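Side-chain contacts in transcriptional regulator, putative (Vibrio cholerae O1 biovar eltor str. N16961, PDB 3BJN), which probably acts as a DNA-binding transcription factor of the IclR family, a negative regulator of allantoin and glyoxylate utilization operons, represented here by its C-terminal domain: residues A[26-31]-A[144-149]; A[74-79]-A[125-130]; A[108-113]-A[153-158]. All blocks are in the same frame, centred on the assembly; numbering follows the deposited sequence. Where two conformers were deposited one is given.

Contact 1: residues A[26-31]-A[144-149]; sequences TGEMAA and AHRVES
Two bent side chains meet here: that of E28 folds at its second torsion (chi2 -65°), that of R146 at its third (chi3 -61°). The first bend carries the carboxylate toward helix 144-163, and the second turns the flank of the guanidinium to meet it. In both residues CG lies beside the backbone N and anti to the carbonyl carbon. The result is a textbook side-on, two-point salt bridge. R146 NE donates to E28 OE2 at 2.8 Å, and R146 NH1 donates to E28 OE1, also at 2.8 Å; both bonds are nearly straight. The flat groups lie only 12° from coplanar, edge against edge. OE2 uses its syn lone pair, whereas OE1 is met on the syn side but somewhat out of the carboxylate plane. At the root of the arginine, CB comes within 3.5 Å of E28 OE2.

Before E28, the chain leaves helix 12-26 through G27, whose phi is positive, and E28 N bonds T26 OG1 at 3.2 Å in an ST turn. The Q50 side chain bonds G27 O through NE2 and also touches R146, while E28 rests on V140 and A142 of the sheet. Two bonds resist rotation of the carboxylate in a way that a single bond could not, and the arginine's opposed charge would be expected to favour the ionised form of this buried glutamate.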
loop_
_atom_site.group_PDB
_atom_site.type_symbol
_atom_site.label_atom_id
_atom_site.label_comp_id
_atom_site.label_asym_id
_atom_site.label_seq_id
_atom_site.Cartn_x
_atom_site.Cartn_y
_atom_site.Cartn_z
ATOM N N THR A 26 -6.712 -7.535 12.534
ATOM C CA THR A 26 -7.373 -6.233 12.403
ATOM C C THR A 26 -8.858 -6.287 12.118
ATOM O O THR A 26 -9.569 -5.265 12.266
ATOM C CB THR A 26 -6.736 -5.412 11.236
ATOM O OG1 THR A 26 -6.887 -6.150 10.013
ATOM C CG2 THR A 26 -5.257 -5.134 11.480
ATOM N N GLY A 27 -9.327 -7.421 11.596
ATOM C CA GLY A 27 -10.723 -7.513 11.130
ATOM C C GLY A 27 -10.951 -6.674 9.886
ATOM O O GLY A 27 -12.058 -6.155 9.681
ATOM N N GLU A 28 -9.911 -6.517 9.079
ATOM C CA GLU A 28 -10.024 -5.723 7.836
ATOM C C GLU A 28 -9.422 -6.447 6.635
ATOM O O GLU A 28 -8.586 -7.363 6.776
ATOM C CB GLU A 28 -9.263 -4.392 8.004
ATOM C CG GLU A 28 -9.740 -3.531 9.187
ATOM C CD GLU A 28 -11.186 -3.008 9.077
ATOM O OE1 GLU A 28 -11.828 -3.085 8.002
ATOM O OE2 GLU A 28 -11.704 -2.510 10.113
HETATM N N MSE A 29 -9.845 -6.004 5.453
HETATM C CA MSE A 29 -9.252 -6.394 4.170
HETATM C C MSE A 29 -7.793 -6.001 4.143
HETATM O O MSE A 29 -7.441 -4.922 4.651
HETATM C CB MSE A 29 -9.886 -5.588 3.037
HETATM C CG MSE A 29 -11.324 -5.779 2.789
HETATM SE SE MSE A 29 -11.585 -5.052 0.988
HETATM C CE MSE A 29 -10.936 -6.530 0.077
ATOM N N ALA A 30 -6.950 -6.835 3.533
ATOM C CA ALA A 30 -5.518 -6.531 3.437
ATOM C C ALA A 30 -5.036 -6.989 2.077
ATOM O O ALA A 30 -5.560 -7.964 1.516
ATOM C CB ALA A 30 -4.741 -7.254 4.537
ATOM N N ALA A 31 -4.051 -6.284 1.538
ATOM C CA ALA A 31 -3.540 -6.643 0.214
ATOM C C ALA A 31 -2.031 -6.469 0.126
ATOM O O ALA A 31 -1.436 -5.715 0.901
ATOM C CB ALA A 31 -4.190 -5.790 -0.841
ATOM N N ALA A 144 -13.313 4.522 6.898
ATOM C CA ALA A 144 -12.864 5.513 7.855
ATOM C C ALA A 144 -13.565 5.318 9.215
ATOM O O ALA A 144 -12.966 5.578 10.260
ATOM C CB ALA A 144 -13.099 6.912 7.305
ATOM N N HIS A 145 -14.813 4.838 9.197
ATOM C CA HIS A 145 -15.610 4.652 10.436
ATOM C C HIS A 145 -14.845 3.739 11.416
ATOM O O HIS A 145 -14.826 3.987 12.647
ATOM C CB HIS A 145 -16.982 4.041 10.119
ATOM C CG HIS A 145 -17.811 3.823 11.337
ATOM N ND1 HIS A 145 -18.422 4.860 12.010
ATOM C CD2 HIS A 145 -18.103 2.696 12.026
ATOM C CE1 HIS A 145 -19.069 4.374 13.056
ATOM N NE2 HIS A 145 -18.875 3.065 13.095
ATOM N N ARG A 146 -14.213 2.698 10.871
ATOM C CA ARG A 146 -13.453 1.755 11.701
ATOM C C ARG A 146 -12.008 2.155 11.921
ATOM O O ARG A 146 -11.439 1.863 12.982
ATOM C CB ARG A 146 -13.539 0.329 11.142
ATOM C CG ARG A 146 -14.954 -0.195 11.191
ATOM C CD ARG A 146 -15.027 -1.699 11.133
ATOM N NE ARG A 146 -14.467 -2.256 9.911
ATOM C CZ ARG A 146 -15.185 -2.572 8.834
ATOM N NH1 ARG A 146 -14.572 -3.098 7.779
ATOM N NH2 ARG A 146 -16.495 -2.342 8.804
ATOM N N VAL A 147 -11.394 2.800 10.932
ATOM C CA VAL A 147 -9.999 3.226 11.076
ATOM C C VAL A 147 -9.871 4.261 12.182
ATOM O O VAL A 147 -8.890 4.242 12.929
ATOM C CB VAL A 147 -9.410 3.755 9.751
ATOM C CG1 VAL A 147 -7.997 4.311 9.971
ATOM C CG2 VAL A 147 -9.380 2.619 8.708
ATOM N N GLU A 148 -10.874 5.132 12.308
ATOM C CA GLU A 148 -10.888 6.147 13.363
ATOM C C GLU A 148 -10.816 5.570 14.774
ATOM O O GLU A 148 -10.338 6.233 15.694
ATOM C CB GLU A 148 -12.116 7.047 13.213
ATOM C CG GLU A 148 -11.953 7.984 12.050
ATOM C CD GLU A 148 -13.208 8.773 11.725
ATOM O OE1 GLU A 148 -14.197 8.727 12.506
ATOM O OE2 GLU A 148 -13.193 9.447 10.670
ATOM N N SER A 149 -11.259 4.332 14.944
ATOM C CA SER A 149 -11.261 3.702 16.257
ATOM C C SER A 149 -10.068 2.755 16.425
ATOM O O SER A 149 -9.850 2.211 17.539
ATOM C CB SER A 149 -12.551 2.877 16.421
ATOM O OG SER A 149 -13.686 3.737 16.509
#

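Contact 2: residues A[74-79]-A[125-130]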
loop_
_atom_site.group_PDB
_atom_site.type_symbol
_atom_site.label_atom_id
_atom_site.label_comp_id
_atom_site.label_asym_id
_atom_site.label_seq_id
_atom_site.Cartn_x
_atom_site.Cartn_y
_atom_site.Cartn_z
ATOM N N LEU A 74 6.081 5.129 -3.921
ATOM C CA LEU A 74 6.764 6.328 -4.465
ATOM C C LEU A 74 7.868 6.835 -3.519
ATOM O O LEU A 74 8.951 7.239 -3.978
ATOM C CB LEU A 74 5.772 7.444 -4.763
ATOM C CG LEU A 74 4.848 7.154 -5.951
ATOM C CD1 LEU A 74 3.650 8.156 -5.896
ATOM C CD2 LEU A 74 5.627 7.261 -7.284
ATOM N N ALA A 75 7.603 6.814 -2.214
ATOM C CA ALA A 75 8.596 7.302 -1.232
ATOM C C ALA A 75 9.852 6.424 -1.161
ATOM O O ALA A 75 10.958 6.926 -0.896
ATOM C CB ALA A 75 7.986 7.428 0.156
ATOM N N TYR A 76 9.679 5.121 -1.376
ATOM C CA TYR A 76 10.769 4.155 -1.148
ATOM C C TYR A 76 11.503 3.661 -2.389
ATOM O O TYR A 76 12.606 3.104 -2.269
ATOM C CB TYR A 76 10.286 2.956 -0.316
ATOM C CG TYR A 76 10.217 3.241 1.161
ATOM C CD1 TYR A 76 9.080 3.793 1.736
ATOM C CD2 TYR A 76 11.312 2.973 1.990
ATOM C CE1 TYR A 76 9.020 4.061 3.125
ATOM C CE2 TYR A 76 11.265 3.230 3.354
ATOM C CZ TYR A 76 10.121 3.764 3.917
ATOM O OH TYR A 76 10.125 3.998 5.282
HETATM N N MSE A 77 10.896 3.827 -3.565
HETATM C CA MSE A 77 11.599 3.540 -4.822
HETATM C C MSE A 77 12.692 4.601 -5.091
HETATM O O MSE A 77 12.732 5.639 -4.432
HETATM C CB MSE A 77 10.608 3.480 -5.992
HETATM C CG MSE A 77 9.994 4.804 -6.311
HETATM SE SE MSE A 77 8.834 4.651 -7.893
HETATM C CE MSE A 77 7.644 3.220 -7.271
ATOM N N PRO A 78 13.590 4.343 -6.065
ATOM C CA PRO A 78 14.590 5.346 -6.436
ATOM C C PRO A 78 13.942 6.651 -6.876
ATOM O O PRO A 78 12.895 6.641 -7.547
ATOM C CB PRO A 78 15.308 4.685 -7.610
ATOM C CG PRO A 78 15.195 3.212 -7.294
ATOM C CD PRO A 78 13.750 3.113 -6.861
ATOM N N ALA A 79 14.557 7.761 -6.484
ATOM C CA ALA A 79 14.047 9.088 -6.832
ATOM C C ALA A 79 13.729 9.262 -8.311
ATOM O O ALA A 79 12.672 9.806 -8.653
ATOM C CB ALA A 79 15.023 10.156 -6.380
ATOM N N SER A 125 -0.428 1.700 4.831
ATOM C CA SER A 125 0.470 0.847 4.049
ATOM C C SER A 125 1.915 0.976 4.483
ATOM O O SER A 125 2.343 2.037 4.949
ATOM C CB SER A 125 0.357 1.149 2.551
ATOM O OG SER A 125 -0.994 1.237 2.150
ATOM N N ALA A 126 2.651 -0.127 4.344
ATOM C CA ALA A 126 4.078 -0.132 4.668
ATOM C C ALA A 126 4.856 -0.847 3.566
ATOM O O ALA A 126 4.316 -1.742 2.939
ATOM C CB ALA A 126 4.315 -0.789 6.038
ATOM N N PRO A 127 6.114 -0.446 3.332
ATOM C CA PRO A 127 6.867 -1.003 2.197
ATOM C C PRO A 127 7.410 -2.395 2.508
ATOM O O PRO A 127 7.755 -2.695 3.665
ATOM C CB PRO A 127 8.050 -0.038 2.056
ATOM C CG PRO A 127 8.295 0.456 3.489
ATOM C CD PRO A 127 6.930 0.535 4.107
ATOM N N VAL A 128 7.494 -3.218 1.468
ATOM C CA VAL A 128 8.182 -4.508 1.566
ATOM C C VAL A 128 9.468 -4.322 0.798
ATOM O O VAL A 128 9.448 -3.969 -0.380
ATOM C CB VAL A 128 7.342 -5.641 0.966
ATOM C CG1 VAL A 128 8.123 -6.937 0.916
ATOM C CG2 VAL A 128 6.054 -5.828 1.773
HETATM N N MSE A 129 10.574 -4.538 1.503
HETATM C CA MSE A 129 11.911 -4.277 1.010
HETATM C C MSE A 129 12.695 -5.575 0.926
HETATM O O MSE A 129 12.571 -6.430 1.809
HETATM C CB MSE A 129 12.667 -3.336 1.975
HETATM C CG MSE A 129 11.937 -2.068 2.393
HETATM SE SE MSE A 129 11.881 -0.836 0.885
HETATM C CE MSE A 129 13.792 -0.444 0.614
ATOM N N LYS A 130 13.511 -5.702 -0.120
ATOM C CA LYS A 130 14.541 -6.741 -0.184
ATOM C C LYS A 130 15.840 -5.974 -0.246
ATOM O O LYS A 130 16.187 -5.406 -1.283
ATOM C CB LYS A 130 14.367 -7.650 -1.403
ATOM C CG LYS A 130 15.411 -8.796 -1.486
ATOM C CD LYS A 130 15.233 -9.581 -2.774
ATOM C CE LYS A 130 16.470 -10.401 -3.137
ATOM N NZ LYS A 130 16.445 -10.738 -4.597
#
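A proline ring standing on the face of a tyrosine, with a selenium atom approaching the tyrosine ring obliquely, distinguishes this contact between Y76 and strand 121-130. P127 CG lies 3.7 Å from the centroid of the Y76 ring and only 11° off the ring normal, so its C-H bonds meet the pi cloud almost centrally in a CH-pi interaction. The closest ring atom to P127 CG is Y76 CE1, again at 3.7 Å, while P127 CB lies over the CG end of the ring, 4.0 Å from Y76 CG.

Two residues further along the strand, selenomethionine M129 adds a Met-aromatic contact of a different kind. Its CG lies beside the backbone N (chi1 -50°), and the bend at chi2 (-72°) brings SE toward the tyrosine. M129 SE comes to 4.0 Å from Y76 CD2, well away from the ring axis, with the two side chains crossing at about a right angle. The ring thus uses its face for one partner and a slanted approach for the other, an example of how an aromatic group can join a helix end to a strand through purely apolar contacts.

Y76 closes helix 67-76 and also packs on I105 of helix 96-108 and L134 of strand 133-143. P127 touches L134 and V72, while its neighbours A126 and V128 make backbone hydrogen bonds with strand 133-143, the antiparallel neighbour of strand 121-130 in the sheet.

Contact 3: residues A[108-113]-A[153-158]; sequences HGYAVS and RIILHV
Y110 lays one face of its ring against I155, a CH-pi contact that joins the residue leading into edge strand 111-114 to the C-terminal helix, 144-163, of this IclR effector-type domain, whose fold belongs to the GAF clan. The branched isoleucine is applied to the ring at two points. Its CG2 sits 3.7 Å from the centroid of the Y110 ring and 14° off the normal, directly over the centre. The other branch runs outward: I155 CD1 lies 3.7 Å from Y110 CE1 and 3.8 Å from Y110 OH, so it follows the hydroxyl end of the ring.

The tyrosine reaches this position because CG stands between the backbone N and the carbonyl carbon (chi1 63°), just after G109 has taken the chain out of helix 96-108. On the helix side, I155 places CG2 anti to its backbone N and CG1 anti to the carbonyl carbon, which spreads both branches across the aromatic surface. I155 also packs on I124 of the adjoining strand, where V112 meets it too. V112 lies at the edge of the Y110 ring, close to its plane, and its CG2 comes to 4.3 Å from I155 CD1.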
loop_
_atom_site.group_PDB
_atom_site.type_symbol
_atom_site.label_atom_id
_atom_site.label_comp_id
_atom_site.label_asym_id
_atom_site.label_seq_id
_atom_site.Cartn_x
_atom_site.Cartn_y
_atom_site.Cartn_z
ATOM N N HIS A 108 8.397 7.748 9.308
ATOM C CA HIS A 108 7.457 6.877 10.043
ATOM C C HIS A 108 7.547 5.390 9.672
ATOM O O HIS A 108 7.258 4.505 10.498
ATOM C CB HIS A 108 6.027 7.379 9.832
ATOM C CG HIS A 108 5.711 8.612 10.612
ATOM N ND1 HIS A 108 5.646 9.862 10.037
ATOM C CD2 HIS A 108 5.481 8.795 11.932
ATOM C CE1 HIS A 108 5.365 10.758 10.963
ATOM N NE2 HIS A 108 5.263 10.138 12.123
ATOM N N GLY A 109 7.911 5.133 8.410
ATOM C CA GLY A 109 7.958 3.785 7.843
ATOM C C GLY A 109 6.632 3.278 7.285
ATOM O O GLY A 109 6.494 2.102 6.914
ATOM N N TYR A 110 5.644 4.171 7.194
ATOM C CA TYR A 110 4.329 3.822 6.630
ATOM C C TYR A 110 3.621 5.086 6.160
ATOM O O TYR A 110 4.021 6.193 6.521
ATOM C CB TYR A 110 3.463 3.128 7.699
ATOM C CG TYR A 110 3.146 4.029 8.893
ATOM C CD1 TYR A 110 2.005 4.832 8.897
ATOM C CD2 TYR A 110 4.000 4.084 9.989
ATOM C CE1 TYR A 110 1.722 5.689 9.986
ATOM C CE2 TYR A 110 3.730 4.902 11.067
ATOM C CZ TYR A 110 2.597 5.708 11.053
ATOM O OH TYR A 110 2.336 6.534 12.122
ATOM N N ALA A 111 2.548 4.907 5.385
ATOM C CA ALA A 111 1.701 6.022 4.967
ATOM C C ALA A 111 0.263 5.765 5.381
ATOM O O ALA A 111 -0.168 4.609 5.469
ATOM C CB ALA A 111 1.766 6.193 3.471
ATOM N N VAL A 112 -0.481 6.849 5.580
ATOM C CA VAL A 112 -1.916 6.767 5.873
ATOM C C VAL A 112 -2.584 7.689 4.885
ATOM O O VAL A 112 -2.065 8.809 4.603
ATOM C CB VAL A 112 -2.252 7.227 7.323
ATOM C CG1 VAL A 112 -3.755 7.139 7.597
ATOM C CG2 VAL A 112 -1.484 6.400 8.350
ATOM N N SER A 113 -3.720 7.255 4.332
ATOM C CA SER A 113 -4.520 8.115 3.431
ATOM C C SER A 113 -6.019 7.960 3.751
ATOM O O SER A 113 -6.458 6.926 4.259
ATOM C CB SER A 113 -4.285 7.739 1.978
ATOM O OG SER A 113 -4.639 6.372 1.781
ATOM N N ARG A 153 -3.597 0.464 16.055
ATOM C CA ARG A 153 -3.634 -0.991 15.899
ATOM C C ARG A 153 -3.343 -1.404 14.458
ATOM O O ARG A 153 -2.523 -2.277 14.211
ATOM C CB ARG A 153 -5.028 -1.493 16.300
ATOM C CG ARG A 153 -5.342 -2.950 15.978
ATOM C CD ARG A 153 -6.812 -3.174 16.254
ATOM N NE ARG A 153 -7.237 -4.581 16.184
ATOM C CZ ARG A 153 -8.497 -4.973 16.335
ATOM N NH1 ARG A 153 -8.782 -6.275 16.304
ATOM N NH2 ARG A 153 -9.466 -4.084 16.537
ATOM N N ILE A 154 -4.016 -0.780 13.507
ATOM C CA ILE A 154 -3.781 -1.112 12.094
ATOM C C ILE A 154 -2.367 -0.773 11.660
ATOM O O ILE A 154 -1.704 -1.584 11.022
ATOM C CB ILE A 154 -4.844 -0.455 11.210
ATOM C CG1 ILE A 154 -6.217 -1.073 11.573
ATOM C CG2 ILE A 154 -4.488 -0.653 9.714
ATOM C CD1 ILE A 154 -7.417 -0.271 10.996
ATOM N N ILE A 155 -1.901 0.431 12.009
ATOM C CA ILE A 155 -0.496 0.810 11.688
ATOM C C ILE A 155 0.503 -0.251 12.202
ATOM O O ILE A 155 1.333 -0.749 11.459
ATOM C CB ILE A 155 -0.195 2.197 12.283
ATOM C CG1 ILE A 155 -0.996 3.271 11.532
ATOM C CG2 ILE A 155 1.349 2.487 12.297
ATOM C CD1 ILE A 155 -1.001 4.622 12.253
ATOM N N LEU A 156 0.398 -0.617 13.481
ATOM C CA LEU A 156 1.364 -1.573 14.041
ATOM C C LEU A 156 1.283 -2.926 13.315
ATOM O O LEU A 156 2.314 -3.512 12.971
ATOM C CB LEU A 156 1.200 -1.714 15.557
ATOM C CG LEU A 156 1.651 -0.452 16.309
ATOM C CD1 LEU A 156 1.264 -0.640 17.762
ATOM C CD2 LEU A 156 3.168 -0.145 16.176
ATOM N N HIS A 157 0.070 -3.422 13.046
ATOM C CA HIS A 157 -0.049 -4.715 12.396
ATOM C C HIS A 157 0.414 -4.689 10.927
ATOM O O HIS A 157 0.995 -5.662 10.426
ATOM C CB HIS A 157 -1.495 -5.238 12.488
ATOM C CG HIS A 157 -1.864 -5.784 13.838
ATOM N ND1 HIS A 157 -1.066 -6.678 14.534
ATOM C CD2 HIS A 157 -2.970 -5.589 14.596
ATOM C CE1 HIS A 157 -1.672 -6.990 15.681
ATOM N NE2 HIS A 157 -2.843 -6.377 15.716
ATOM N N VAL A 158 0.206 -3.560 10.261
ATOM C CA VAL A 158 0.665 -3.402 8.868
ATOM C C VAL A 158 2.195 -3.359 8.815
ATOM O O VAL A 158 2.822 -4.040 8.005
ATOM C CB VAL A 158 0.003 -2.145 8.242
ATOM C CG1 VAL A 158 0.734 -1.675 6.958
ATOM C CG2 VAL A 158 -1.464 -2.435 7.945
#

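All three contacts reach the same antiparallel sheet. Contacts 1 and 3 share helix 144-163, with centres about 11 Å apart, and they touch where T26 CG2 lies 3.9 Å from H157 CD2. Contacts 2 and 3, whose centres are about 14 Å apart, meet through neighbouring strands: S125 O lies 2.9 Å from A111 N, a probable hydrogen bond, and Y76 OH comes to 3.4 Å from G109 CA. Contacts 1 and 2 do not touch and lie on opposite sides of the chain's centre, about 22 Å between centres. Contact 3 therefore bridges a polar and an apolar attachment, and none of the three is tied to an assigned ligand site.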